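Long-range contacts in glucose-1-phosphate thymidylyltransferase (Bacillus anthracis, PDB 4ECM), which catalyses the transfer of a thymidylyl group from dTTP to glucose 1-phosphate, giving dTDP-glucose and pyrophosphate for dTDP-L-rhamnose biosynthesis: residues A[122-133]-A[193-203]; A[71-82]-A[96-104]. All blocks are in the same frame, centred on the assembly; numbering follows the deposited sequence. Where two conformers were deposited one is given.

Contact 1 (A[122-133]-A[193-203]). With DAU (2'deoxy-thymidine-5'-diphospho-alpha-D-glucose), chain B.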
loop_
_atom_site.group_PDB
_atom_site.type_symbol
_atom_site.label_atom_id
_atom_site.label_comp_id
_atom_site.label_asym_id
_atom_site.label_seq_id
_atom_site.Cartn_x
_atom_site.Cartn_y
_atom_site.Cartn_z
ATOM N N GLY A 122 14.668 -19.578 -20.204
ATOM C CA GLY A 122 14.816 -20.127 -21.556
ATOM C C GLY A 122 15.854 -21.244 -21.542
ATOM O O GLY A 122 15.754 -22.169 -20.744
ATOM N N ASN A 123 16.861 -21.134 -22.401
ATOM C CA ASN A 123 17.916 -22.138 -22.504
ATOM C C ASN A 123 19.163 -21.782 -21.706
ATOM O O ASN A 123 20.150 -22.506 -21.750
ATOM C CB ASN A 123 18.321 -22.328 -23.972
ATOM C CG ASN A 123 17.184 -22.844 -24.829
ATOM O OD1 ASN A 123 16.408 -23.706 -24.409
ATOM N ND2 ASN A 123 17.083 -22.323 -26.038
ATOM N N ASP A 124 19.124 -20.681 -20.962
ATOM C CA ASP A 124 20.291 -20.258 -20.204
ATOM C C ASP A 124 20.456 -21.027 -18.892
ATOM O O ASP A 124 19.654 -21.903 -18.554
ATOM C CB ASP A 124 20.187 -18.760 -19.899
ATOM C CG ASP A 124 20.132 -17.907 -21.154
ATOM O OD1 ASP A 124 20.807 -18.246 -22.153
ATOM O OD2 ASP A 124 19.426 -16.883 -21.121
ATOM N N ARG A 125 21.526 -20.708 -18.169
ATOM C CA ARG A 125 21.751 -21.285 -16.865
ATOM C C ARG A 125 21.311 -20.267 -15.842
ATOM O O ARG A 125 21.056 -19.111 -16.187
ATOM C CB ARG A 125 23.200 -21.683 -16.675
ATOM C CG ARG A 125 23.604 -22.785 -17.652
ATOM C CD ARG A 125 24.903 -23.426 -17.283
ATOM N NE ARG A 125 25.339 -24.390 -18.289
ATOM C CZ ARG A 125 26.396 -25.181 -18.150
ATOM N NH1 ARG A 125 27.115 -25.146 -17.032
ATOM N NH2 ARG A 125 26.730 -26.021 -19.119
ATOM N N MET A 126 21.217 -20.688 -14.590
ATOM C CA MET A 126 20.743 -19.791 -13.556
ATOM C C MET A 126 21.362 -20.005 -12.187
ATOM O O MET A 126 21.816 -21.106 -11.852
ATOM C CB MET A 126 19.242 -19.995 -13.421
ATOM C CG MET A 126 18.870 -21.285 -12.680
ATOM S SD MET A 126 17.241 -21.882 -13.111
ATOM C CE MET A 126 17.679 -22.831 -14.603
ATOM N N VAL A 127 21.394 -18.928 -11.417
ATOM C CA VAL A 127 21.773 -18.983 -10.021
ATOM C C VAL A 127 20.513 -18.615 -9.240
ATOM O O VAL A 127 19.900 -17.563 -9.475
ATOM C CB VAL A 127 22.926 -18.038 -9.642
ATOM C CG1 VAL A 127 23.152 -18.082 -8.116
ATOM C CG2 VAL A 127 24.213 -18.429 -10.393
ATOM N N VAL A 128 20.102 -19.506 -8.348
ATOM C CA VAL A 128 18.924 -19.296 -7.536
ATOM C C VAL A 128 19.361 -19.019 -6.103
ATOM O O VAL A 128 20.115 -19.794 -5.535
ATOM C CB VAL A 128 18.040 -20.545 -7.527
ATOM C CG1 VAL A 128 16.843 -20.332 -6.608
ATOM C CG2 VAL A 128 17.607 -20.923 -8.964
ATOM N N ILE A 129 18.913 -17.903 -5.529
ATOM C CA ILE A 129 19.209 -17.588 -4.143
ATOM C C ILE A 129 17.929 -17.456 -3.321
ATOM O O ILE A 129 17.061 -16.615 -3.619
ATOM C CB ILE A 129 20.004 -16.269 -4.001
ATOM C CG1 ILE A 129 21.294 -16.330 -4.831
ATOM C CG2 ILE A 129 20.334 -15.997 -2.521
ATOM C CD1 ILE A 129 22.250 -15.163 -4.592
ATOM N N LEU A 130 17.793 -18.279 -2.281
ATOM C CA LEU A 130 16.651 -18.135 -1.389
ATOM C C LEU A 130 16.894 -16.790 -0.674
ATOM O O LEU A 130 17.980 -16.527 -0.150
ATOM C CB LEU A 130 16.539 -19.303 -0.408
ATOM C CG LEU A 130 16.481 -20.692 -1.052
ATOM C CD1 LEU A 130 16.288 -21.788 -0.014
ATOM C CD2 LEU A 130 15.363 -20.733 -2.102
ATOM N N GLY A 131 15.891 -15.928 -0.702
ATOM C CA GLY A 131 15.996 -14.585 -0.147
ATOM C C GLY A 131 16.460 -14.453 1.276
ATOM O O GLY A 131 17.045 -13.431 1.637
ATOM N N ASP A 132 16.207 -15.467 2.098
ATOM C CA ASP A 132 16.595 -15.393 3.515
ATOM C C ASP A 132 17.961 -16.012 3.816
ATOM O O ASP A 132 18.283 -16.204 4.975
ATOM C CB ASP A 132 15.494 -15.991 4.423
ATOM C CG ASP A 132 15.360 -17.521 4.299
ATOM O OD1 ASP A 132 16.080 -18.127 3.490
ATOM O OD2 ASP A 132 14.520 -18.107 5.024
ATOM N N ASN A 133 18.744 -16.340 2.776
ATOM C CA ASN A 133 20.095 -16.873 2.950
ATOM C C ASN A 133 21.123 -15.751 2.880
ATOM O O ASN A 133 21.302 -15.110 1.821
ATOM C CB ASN A 133 20.430 -17.940 1.900
ATOM C CG ASN A 133 19.898 -19.336 2.268
ATOM O OD1 ASN A 133 20.624 -20.316 2.147
ATOM N ND2 ASN A 133 18.654 -19.416 2.753
ATOM N N THR A 193 22.979 -25.406 1.376
ATOM C CA THR A 193 22.486 -24.044 1.467
ATOM C C THR A 193 21.515 -23.709 0.359
ATOM O O THR A 193 21.417 -24.432 -0.630
ATOM C CB THR A 193 23.616 -23.026 1.371
ATOM O OG1 THR A 193 24.198 -23.090 0.066
ATOM C CG2 THR A 193 24.669 -23.294 2.431
ATOM N N GLY A 194 20.831 -22.573 0.533
ATOM C CA GLY A 194 19.858 -22.081 -0.419
ATOM C C GLY A 194 20.434 -21.262 -1.566
ATOM O O GLY A 194 19.865 -20.226 -1.940
ATOM N N ILE A 195 21.565 -21.711 -2.108
ATOM C CA ILE A 195 22.184 -21.080 -3.265
ATOM C C ILE A 195 22.386 -22.216 -4.231
ATOM O O ILE A 195 23.200 -23.101 -3.975
ATOM C CB ILE A 195 23.540 -20.425 -2.980
ATOM C CG1 ILE A 195 23.446 -19.378 -1.862
ATOM C CG2 ILE A 195 24.065 -19.747 -4.264
ATOM C CD1 ILE A 195 23.296 -19.935 -0.481
ATOM N N TYR A 196 21.621 -22.209 -5.317
ATOM C CA TYR A 196 21.625 -23.293 -6.284
ATOM C C TYR A 196 22.026 -22.818 -7.683
ATOM O O TYR A 196 21.610 -21.747 -8.136
ATOM C CB TYR A 196 20.216 -23.901 -6.356
ATOM C CG TYR A 196 19.636 -24.231 -5.003
ATOM C CD1 TYR A 196 20.080 -25.329 -4.281
ATOM C CD2 TYR A 196 18.645 -23.447 -4.443
ATOM C CE1 TYR A 196 19.559 -25.622 -3.033
ATOM C CE2 TYR A 196 18.111 -23.743 -3.196
ATOM C CZ TYR A 196 18.571 -24.824 -2.500
ATOM O OH TYR A 196 18.047 -25.102 -1.258
ATOM N N LEU A 197 22.843 -23.615 -8.362
ATOM C CA LEU A 197 23.234 -23.299 -9.716
ATOM C C LEU A 197 22.690 -24.421 -10.580
ATOM O O LEU A 197 23.029 -25.590 -10.354
ATOM C CB LEU A 197 24.749 -23.120 -9.859
ATOM C CG LEU A 197 25.385 -22.016 -8.985
ATOM C CD1 LEU A 197 25.668 -22.527 -7.563
ATOM C CD2 LEU A 197 26.661 -21.493 -9.574
ATOM N N TYR A 198 21.822 -24.067 -11.540
ATOM C CA TYR A 198 21.151 -25.053 -12.422
ATOM C C TYR A 198 21.231 -24.745 -13.918
ATOM O O TYR A 198 21.376 -23.586 -14.323
ATOM C CB TYR A 198 19.650 -25.132 -12.116
ATOM C CG TYR A 198 19.256 -25.587 -10.732
ATOM C CD1 TYR A 198 19.677 -26.813 -10.240
ATOM C CD2 TYR A 198 18.393 -24.834 -9.954
ATOM C CE1 TYR A 198 19.309 -27.255 -8.984
ATOM C CE2 TYR A 198 17.996 -25.276 -8.676
ATOM C CZ TYR A 198 18.467 -26.490 -8.201
ATOM O OH TYR A 198 18.106 -26.955 -6.955
ATOM N N ASP A 199 21.146 -25.800 -14.736
ATOM C CA ASP A 199 21.013 -25.618 -16.165
ATOM C C ASP A 199 19.500 -25.617 -16.427
ATOM O O ASP A 199 18.704 -25.869 -15.522
ATOM C CB ASP A 199 21.777 -26.664 -17.000
ATOM C CG ASP A 199 21.267 -28.092 -16.830
ATOM O OD1 ASP A 199 20.222 -28.315 -16.196
ATOM O OD2 ASP A 199 21.938 -29.004 -17.363
ATOM N N SER A 200 19.099 -25.344 -17.661
ATOM C CA SER A 200 17.676 -25.214 -17.981
ATOM C C SER A 200 16.866 -26.515 -17.892
ATOM O O SER A 200 15.645 -26.476 -18.010
ATOM C CB SER A 200 17.510 -24.606 -19.373
ATOM O OG SER A 200 18.032 -25.485 -20.349
ATOM N N LYS A 201 17.516 -27.646 -17.657
ATOM C CA LYS A 201 16.802 -28.912 -17.575
ATOM C C LYS A 201 15.974 -29.040 -16.306
ATOM O O LYS A 201 15.090 -29.892 -16.226
ATOM C CB LYS A 201 17.769 -30.098 -17.689
ATOM C CG LYS A 201 18.461 -30.183 -19.058
ATOM C CD LYS A 201 19.229 -31.500 -19.241
ATOM C CE LYS A 201 19.848 -31.601 -20.655
ATOM N NZ LYS A 201 20.743 -32.803 -20.825
ATOM N N VAL A 202 16.233 -28.180 -15.321
ATOM C CA VAL A 202 15.513 -28.257 -14.062
ATOM C C VAL A 202 13.995 -28.102 -14.252
ATOM O O VAL A 202 13.201 -28.748 -13.548
ATOM C CB VAL A 202 16.043 -27.224 -13.045
ATOM C CG1 VAL A 202 15.861 -25.798 -13.564
ATOM C CG2 VAL A 202 15.363 -27.400 -11.670
ATOM N N PHE A 203 13.591 -27.286 -15.222
ATOM C CA PHE A 203 12.166 -27.018 -15.445
ATOM C C PHE A 203 11.381 -28.224 -15.930
ATOM O O PHE A 203 10.241 -28.435 -15.493
ATOM C CB PHE A 203 11.965 -25.808 -16.374
ATOM C CG PHE A 203 12.628 -24.568 -15.866
ATOM C CD1 PHE A 203 12.183 -23.964 -14.699
ATOM C CD2 PHE A 203 13.713 -24.026 -16.523
ATOM C CE1 PHE A 203 12.817 -22.837 -14.195
ATOM C CE2 PHE A 203 14.341 -22.898 -16.032
ATOM C CZ PHE A 203 13.888 -22.303 -14.860
HETATM O O6 DAU B . 18.042 -22.187 4.217
HETATM C C6 DAU B . 18.528 -23.371 3.582
HETATM C C5 DAU B . 17.409 -24.400 3.497
HETATM O O5 DAU B . 16.320 -23.789 2.813
HETATM C C4 DAU B . 17.863 -25.673 2.773
HETATM O O4 DAU B . 18.892 -26.331 3.501
HETATM C C3 DAU B . 16.715 -26.656 2.561
HETATM O O3 DAU B . 17.192 -27.764 1.767
HETATM C C2 DAU B . 15.575 -25.918 1.850
HETATM O O2 DAU B . 14.416 -26.763 1.716
HETATM C C1 DAU B . 15.192 -24.646 2.597
HETATM O O1 DAU B . 14.608 -25.001 3.845
HETATM P P2 DAU B . 13.624 -23.979 4.618
HETATM O O3P DAU B . 14.412 -22.876 5.282
HETATM O O4P DAU B . 12.665 -24.824 5.409
HETATM O OPP DAU B . 12.833 -23.281 3.392
HETATM P P DAU B . 11.726 -22.138 3.627
HETATM O O1P DAU B . 12.099 -21.331 4.847
HETATM O O2P DAU B . 10.386 -22.770 3.518
HETATM O "O5'" DAU B . 11.948 -21.174 2.353
HETATM C "C5'" DAU B . 13.115 -20.380 2.282
HETATM C "C4'" DAU B . 13.028 -19.228 1.281
HETATM O "O4'" DAU B . 12.416 -19.577 0.041
HETATM C "C3'" DAU B . 12.306 -18.017 1.830
HETATM O "O3'" DAU B . 13.215 -16.925 1.665
HETATM C "C2'" DAU B . 11.083 -17.835 0.964
HETATM C "C1'" DAU B . 11.370 -18.679 -0.270
HETATM N N11 DAU B . 10.283 -19.568 -0.712
HETATM C C61 DAU B . 9.793 -20.533 0.206
HETATM C C51 DAU B . 8.580 -21.157 -0.008
HETATM C C5A DAU B . 8.123 -22.263 0.921
HETATM C C21 DAU B . 9.413 -19.108 -1.718
HETATM O O21 DAU B . 9.847 -18.140 -2.539
HETATM N N31 DAU B . 8.217 -19.701 -1.959
HETATM C C41 DAU B . 7.759 -20.694 -1.154
HETATM O O41 DAU B . 6.555 -21.261 -1.396
HETATM O O HOH W 1 21.059 -24.427 -19.641
#

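Contact 2 (A[71-82]-A[96-104]). With DAU (2'deoxy-thymidine-5'-diphospho-alpha-D-glucose), chain B.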
loop_
_atom_site.group_PDB
_atom_site.type_symbol
_atom_site.label_atom_id
_atom_site.label_comp_id
_atom_site.label_asym_id
_atom_site.label_seq_id
_atom_site.Cartn_x
_atom_site.Cartn_y
_atom_site.Cartn_z
ATOM N N THR A 71 23.052 -9.707 -14.130
ATOM C CA THR A 71 22.192 -8.525 -14.096
ATOM C C THR A 71 20.729 -8.739 -14.511
ATOM O O THR A 71 19.907 -7.866 -14.257
ATOM C CB THR A 71 22.801 -7.421 -14.957
ATOM O OG1 THR A 71 22.973 -7.898 -16.300
ATOM C CG2 THR A 71 24.168 -7.001 -14.389
ATOM N N ASP A 72 20.424 -9.856 -15.178
ATOM C CA ASP A 72 19.047 -10.205 -15.558
ATOM C C ASP A 72 18.527 -11.068 -14.419
ATOM O O ASP A 72 18.870 -12.243 -14.310
ATOM C CB ASP A 72 18.998 -10.982 -16.883
ATOM C CG ASP A 72 19.441 -10.147 -18.082
ATOM O OD1 ASP A 72 19.143 -8.939 -18.135
ATOM O OD2 ASP A 72 20.082 -10.712 -18.989
ATOM N N ILE A 73 17.682 -10.486 -13.577
ATOM C CA ILE A 73 17.223 -11.159 -12.368
ATOM C C ILE A 73 15.710 -11.189 -12.242
ATOM O O ILE A 73 15.038 -10.161 -12.406
ATOM C CB ILE A 73 17.761 -10.421 -11.127
ATOM C CG1 ILE A 73 19.295 -10.337 -11.176
ATOM C CG2 ILE A 73 17.280 -11.114 -9.843
ATOM C CD1 ILE A 73 19.920 -9.382 -10.189
ATOM N N MET A 74 15.180 -12.370 -11.935
ATOM C CA MET A 74 13.763 -12.511 -11.701
ATOM C C MET A 74 13.506 -12.606 -10.197
ATOM O O MET A 74 14.214 -13.310 -9.474
ATOM C CB MET A 74 13.192 -13.736 -12.432
ATOM C CG MET A 74 11.736 -14.030 -12.057
ATOM S SD MET A 74 10.812 -14.953 -13.310
ATOM C CE MET A 74 10.662 -13.668 -14.550
ATOM N N ILE A 75 12.483 -11.900 -9.745
ATOM C CA ILE A 75 12.095 -11.857 -8.340
ATOM C C ILE A 75 10.716 -12.489 -8.206
ATOM O O ILE A 75 9.766 -12.065 -8.879
ATOM C CB ILE A 75 11.998 -10.411 -7.855
ATOM C CG1 ILE A 75 13.327 -9.649 -8.073
ATOM C CG2 ILE A 75 11.515 -10.340 -6.383
ATOM C CD1 ILE A 75 14.451 -10.070 -7.245
ATOM N N ILE A 76 10.605 -13.493 -7.339
ATOM C CA ILE A 76 9.337 -14.162 -7.067
ATOM C C ILE A 76 8.859 -13.827 -5.650
ATOM O O ILE A 76 9.624 -13.927 -4.695
ATOM C CB ILE A 76 9.477 -15.674 -7.155
ATOM C CG1 ILE A 76 9.985 -16.101 -8.541
ATOM C CG2 ILE A 76 8.133 -16.369 -6.814
ATOM C CD1 ILE A 76 9.061 -15.746 -9.702
ATOM N N THR A 77 7.608 -13.402 -5.516
ATOM C CA THR A 77 7.039 -13.148 -4.191
ATOM C C THR A 77 5.526 -13.282 -4.249
ATOM O O THR A 77 4.966 -13.560 -5.307
ATOM C CB THR A 77 7.462 -11.766 -3.615
ATOM O OG1 THR A 77 7.191 -11.729 -2.201
ATOM C CG2 THR A 77 6.747 -10.621 -4.333
ATOM N N GLY A 78 4.875 -13.121 -3.101
ATOM C CA GLY A 78 3.406 -13.219 -3.015
ATOM C C GLY A 78 2.708 -11.988 -3.575
ATOM O O GLY A 78 3.296 -10.920 -3.688
ATOM N N LYS A 79 1.446 -12.155 -3.924
ATOM C CA LYS A 79 0.638 -11.086 -4.471
ATOM C C LYS A 79 0.584 -9.848 -3.558
ATOM O O LYS A 79 0.841 -8.734 -3.992
ATOM C CB LYS A 79 -0.794 -11.603 -4.693
ATOM C CG LYS A 79 -1.707 -10.609 -5.373
ATOM C CD LYS A 79 -3.069 -11.213 -5.773
ATOM C CE LYS A 79 -4.050 -11.255 -4.618
ATOM N NZ LYS A 79 -5.386 -11.768 -5.050
ATOM N N GLU A 80 0.295 -10.086 -2.286
ATOM C CA GLU A 80 0.202 -9.022 -1.296
ATOM C C GLU A 80 1.530 -8.287 -1.093
ATOM O O GLU A 80 1.551 -7.051 -0.980
ATOM C CB GLU A 80 -0.299 -9.599 0.038
ATOM C CG GLU A 80 0.370 -10.914 0.431
ATOM C CD GLU A 80 -0.005 -12.074 -0.507
ATOM O OE1 GLU A 80 0.859 -12.928 -0.763
ATOM O OE2 GLU A 80 -1.162 -12.123 -0.990
ATOM N N HIS A 81 2.629 -9.039 -1.084
ATOM C CA HIS A 81 3.949 -8.466 -0.828
ATOM C C HIS A 81 4.602 -7.721 -1.991
ATOM O O HIS A 81 5.534 -6.942 -1.773
ATOM C CB HIS A 81 4.938 -9.561 -0.382
ATOM C CG HIS A 81 4.597 -10.207 0.929
ATOM N ND1 HIS A 81 4.474 -11.571 1.076
ATOM C CD2 HIS A 81 4.343 -9.674 2.149
ATOM C CE1 HIS A 81 4.176 -11.852 2.334
ATOM N NE2 HIS A 81 4.077 -10.717 3.001
ATOM N N MET A 82 4.117 -7.935 -3.211
ATOM C CA MET A 82 4.788 -7.396 -4.404
ATOM C C MET A 82 4.914 -5.882 -4.413
ATOM O O MET A 82 5.918 -5.352 -4.852
ATOM C CB MET A 82 4.079 -7.872 -5.670
ATOM C CG MET A 82 4.804 -7.536 -6.947
ATOM S SD MET A 82 6.309 -8.475 -7.185
ATOM C CE MET A 82 5.629 -10.112 -7.489
ATOM N N GLY A 96 22.115 -0.953 -10.987
ATOM C CA GLY A 96 22.870 -1.511 -12.101
ATOM C C GLY A 96 22.398 -2.902 -12.545
ATOM O O GLY A 96 23.152 -3.645 -13.176
ATOM N N VAL A 97 21.157 -3.277 -12.215
ATOM C CA VAL A 97 20.617 -4.567 -12.658
ATOM C C VAL A 97 19.283 -4.367 -13.371
ATOM O O VAL A 97 18.852 -3.249 -13.606
ATOM C CB VAL A 97 20.463 -5.580 -11.516
ATOM C CG1 VAL A 97 21.824 -5.897 -10.904
ATOM C CG2 VAL A 97 19.463 -5.061 -10.463
ATOM N N SER A 98 18.629 -5.466 -13.708
ATOM C CA SER A 98 17.397 -5.412 -14.440
ATOM C C SER A 98 16.448 -6.467 -13.854
ATOM O O SER A 98 16.777 -7.654 -13.856
ATOM C CB SER A 98 17.741 -5.674 -15.895
ATOM O OG SER A 98 16.647 -5.488 -16.722
ATOM N N PHE A 99 15.294 -6.029 -13.329
ATOM C CA PHE A 99 14.352 -6.929 -12.669
ATOM C C PHE A 99 13.107 -7.255 -13.472
ATOM O O PHE A 99 12.585 -6.427 -14.211
ATOM C CB PHE A 99 13.874 -6.350 -11.315
ATOM C CG PHE A 99 14.964 -6.222 -10.273
ATOM C CD1 PHE A 99 15.693 -7.329 -9.875
ATOM C CD2 PHE A 99 15.208 -5.009 -9.649
ATOM C CE1 PHE A 99 16.683 -7.221 -8.919
ATOM C CE2 PHE A 99 16.198 -4.886 -8.683
ATOM C CZ PHE A 99 16.932 -5.991 -8.311
ATOM N N THR A 100 12.618 -8.468 -13.275
ATOM C CA THR A 100 11.362 -8.938 -13.860
ATOM C C THR A 100 10.657 -9.632 -12.690
ATOM O O THR A 100 11.307 -10.354 -11.922
ATOM C CB THR A 100 11.617 -9.891 -15.043
ATOM O OG1 THR A 100 12.343 -9.189 -16.064
ATOM C CG2 THR A 100 10.295 -10.425 -15.647
ATOM N N TYR A 101 9.349 -9.415 -12.536
ATOM C CA TYR A 101 8.614 -9.958 -11.404
ATOM C C TYR A 101 7.477 -10.912 -11.747
ATOM O O TYR A 101 6.733 -10.701 -12.712
ATOM C CB TYR A 101 7.987 -8.798 -10.599
ATOM C CG TYR A 101 8.969 -7.756 -10.081
ATOM C CD1 TYR A 101 9.516 -7.851 -8.804
ATOM C CD2 TYR A 101 9.304 -6.647 -10.850
ATOM C CE1 TYR A 101 10.426 -6.863 -8.311
ATOM C CE2 TYR A 101 10.205 -5.662 -10.374
ATOM C CZ TYR A 101 10.754 -5.782 -9.104
ATOM O OH TYR A 101 11.615 -4.821 -8.648
ATOM N N ARG A 102 7.315 -11.934 -10.915
ATOM C CA ARG A 102 6.189 -12.864 -11.035
ATOM C C ARG A 102 5.634 -13.226 -9.660
ATOM O O ARG A 102 6.369 -13.299 -8.694
ATOM C CB ARG A 102 6.565 -14.122 -11.782
ATOM C CG ARG A 102 7.066 -13.860 -13.184
ATOM C CD ARG A 102 6.829 -15.087 -14.025
ATOM N NE ARG A 102 5.429 -15.185 -14.427
ATOM C CZ ARG A 102 4.807 -16.316 -14.734
ATOM N NH1 ARG A 102 5.425 -17.494 -14.606
ATOM N NH2 ARG A 102 3.534 -16.275 -15.115
ATOM N N VAL A 103 4.327 -13.467 -9.615
ATOM C CA VAL A 103 3.605 -13.786 -8.403
ATOM C C VAL A 103 3.442 -15.287 -8.157
ATOM O O VAL A 103 3.049 -16.031 -9.048
ATOM C CB VAL A 103 2.165 -13.169 -8.457
ATOM C CG1 VAL A 103 1.296 -13.636 -7.257
ATOM C CG2 VAL A 103 2.236 -11.645 -8.541
ATOM N N GLN A 104 3.743 -15.708 -6.928
ATOM C CA GLN A 104 3.529 -17.074 -6.490
ATOM C C GLN A 104 2.255 -16.992 -5.653
ATOM O O GLN A 104 2.238 -16.359 -4.607
ATOM C CB GLN A 104 4.704 -17.594 -5.667
ATOM C CG GLN A 104 4.555 -19.055 -5.316
ATOM C CD GLN A 104 5.691 -19.600 -4.491
ATOM O OE1 GLN A 104 6.463 -18.846 -3.877
ATOM N NE2 GLN A 104 5.804 -20.939 -4.459
HETATM O O6 DAU B . 18.042 -22.187 4.217
HETATM C C6 DAU B . 18.528 -23.371 3.582
HETATM C C5 DAU B . 17.409 -24.400 3.497
HETATM O O5 DAU B . 16.320 -23.789 2.813
HETATM C C4 DAU B . 17.863 -25.673 2.773
HETATM O O4 DAU B . 18.892 -26.331 3.501
HETATM C C3 DAU B . 16.715 -26.656 2.561
HETATM O O3 DAU B . 17.192 -27.764 1.767
HETATM C C2 DAU B . 15.575 -25.918 1.850
HETATM O O2 DAU B . 14.416 -26.763 1.716
HETATM C C1 DAU B . 15.192 -24.646 2.597
HETATM O O1 DAU B . 14.608 -25.001 3.845
HETATM P P2 DAU B . 13.624 -23.979 4.618
HETATM O O3P DAU B . 14.412 -22.876 5.282
HETATM O O4P DAU B . 12.665 -24.824 5.409
HETATM O OPP DAU B . 12.833 -23.281 3.392
HETATM P P DAU B . 11.726 -22.138 3.627
HETATM O O1P DAU B . 12.099 -21.331 4.847
HETATM O O2P DAU B . 10.386 -22.770 3.518
HETATM O "O5'" DAU B . 11.948 -21.174 2.353
HETATM C "C5'" DAU B . 13.115 -20.380 2.282
HETATM C "C4'" DAU B . 13.028 -19.228 1.281
HETATM O "O4'" DAU B . 12.416 -19.577 0.041
HETATM C "C3'" DAU B . 12.306 -18.017 1.830
HETATM O "O3'" DAU B . 13.215 -16.925 1.665
HETATM C "C2'" DAU B . 11.083 -17.835 0.964
HETATM C "C1'" DAU B . 11.370 -18.679 -0.270
HETATM N N11 DAU B . 10.283 -19.568 -0.712
HETATM C C61 DAU B . 9.793 -20.533 0.206
HETATM C C51 DAU B . 8.580 -21.157 -0.008
HETATM C C5A DAU B . 8.123 -22.263 0.921
HETATM C C21 DAU B . 9.413 -19.108 -1.718
HETATM O O21 DAU B . 9.847 -18.140 -2.539
HETATM N N31 DAU B . 8.217 -19.701 -1.959
HETATM C C41 DAU B . 7.759 -20.694 -1.154
HETATM O O41 DAU B . 6.555 -21.261 -1.396
HETATM O O HOH W 2 16.542 -8.521 -17.631
HETATM O O HOH W 3 0.046 -14.551 -3.655
#

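Contact 1 (A[122-133]-A[193-203])
The Tyr-198 ring has Met-126 SD at its edge, near its plane, while Val-202 CG2 sits over the centre of one face. Val-202 CG1 likewise lies over the centre of one face of Phe-203, so this valine separates the two aromatics. Met-126 reaches Phe-203 from the opposite direction in an oblique Met-aromatic contact: SD is 4.8 Å from the ring centroid and 55° off the ring normal. CG of Met-126 is wedged between its own backbone N and carbonyl carbon (chi1 76°), and the chain bends at chi3; the methyl CE thereby comes within 3.6 Å of both Phe-203 CE2 and Val-202 CG1. Gly-194 C lies over the rim of one face of Tyr-196, and Leu-130 CG approaches Tyr-196 CE2 obliquely at 4.1 Å.

Backbone evidence for pairing is direct: the segment axes approach to 4.6 Å at 165°, and Met-126 with Tyr-198 and Val-128 with Tyr-196 are antiparallel hydrogen-bonded pairs. Leu-130 N to Gly-194 O extends the series. Beyond it, Asn-133 OD1 accepts a hydrogen bond from Gly-194 N at 2.8 Å, the donor standing above the carbonyl plane, and another from Trp-241 NE1. Asn-133 ND2 donates to Asp-132 OD1 and, over 3.2 Å, to DAU O6. Bonds at both ends of the amide fix its rotation and hold it to the glucose moiety.

Helix 219-228 packs against the face bearing Tyr-196 and Tyr-198, with Ile-219 touching both rings. Strand 125-130 is bonded on its other side to the parallel strand 25-30, whereas Ile-195 and Leu-197 meet strand 153-159, placing this antiparallel pair inside the central mixed sheet.

Contact 2 (A[71-82]-A[96-104])
A beta-alpha-beta unit, strand 72-77, helix 82-89 and strand 98-103, brings Ile-75 and Tyr-101 side by side, with Ile-75 CB 3.7 Å from Tyr-101 CD1. The strand segments run parallel at 28°, and their bonds alternate in direction, from Ser-98 N to Thr-71 O through to Gln-104 N to Thr-77 O; only Thr-77 N to Arg-102 O, at 3.4 Å, is weak.

On the Ile-75 face, Met-82 SD lies obliquely beside the Tyr-101 ring, 4.6 Å from its centroid, a Met-aromatic contact. Phe-99 takes Ile-73 O at its edge, Ile-75 CG1 obliquely and Val-97 CG2 over the rim of one face. On the other face, the bend of Met-74 at chi3 turns its CE to within 3.4 Å of Thr-100 CG2, tighter than usual carbon packing. Arg-102 lays its CB beside Ile-76 CD1, while its NH1 bonds Leu-116 O of the same chain and its NE bonds Phe-99 O of a second subunit.

Toward the C-terminal side of the pair, Gln-104 extends from CG anti to its backbone N (chi1 -175°) to the thymine. DAU N31 donates to Gln-104 OE1 over 2.7 Å and 169°; NE2 makes a weak bond to DAU O41 and is also held by Gly-109 O and Gln-112 OE1. This parallel crossover, with nucleotide bound toward the C-terminal side of its strands, is consistent with the Rossmann-like fold of nucleotidyltransferases.

Strand 25-30 stands between the two contacts in one sheet, parallel to strand 72-77 of contact 2 on one side and to strand 125-130 of contact 1 on the other. The contact centres are 14 Å apart, and their nearest atoms stay about 7 Å from each other without touching. What they share is DAU: contact 2 binds its thymine, whereas contact 1 meets the deoxyribose and glucose parts, so the sugar nucleotide spans both. The bound pyrophosphate is comparably distant, about 8 Å from the side chain of Gln-104 and about 9 Å from that of Leu-130. Along the chain, contact 2 closes before contact 1 opens.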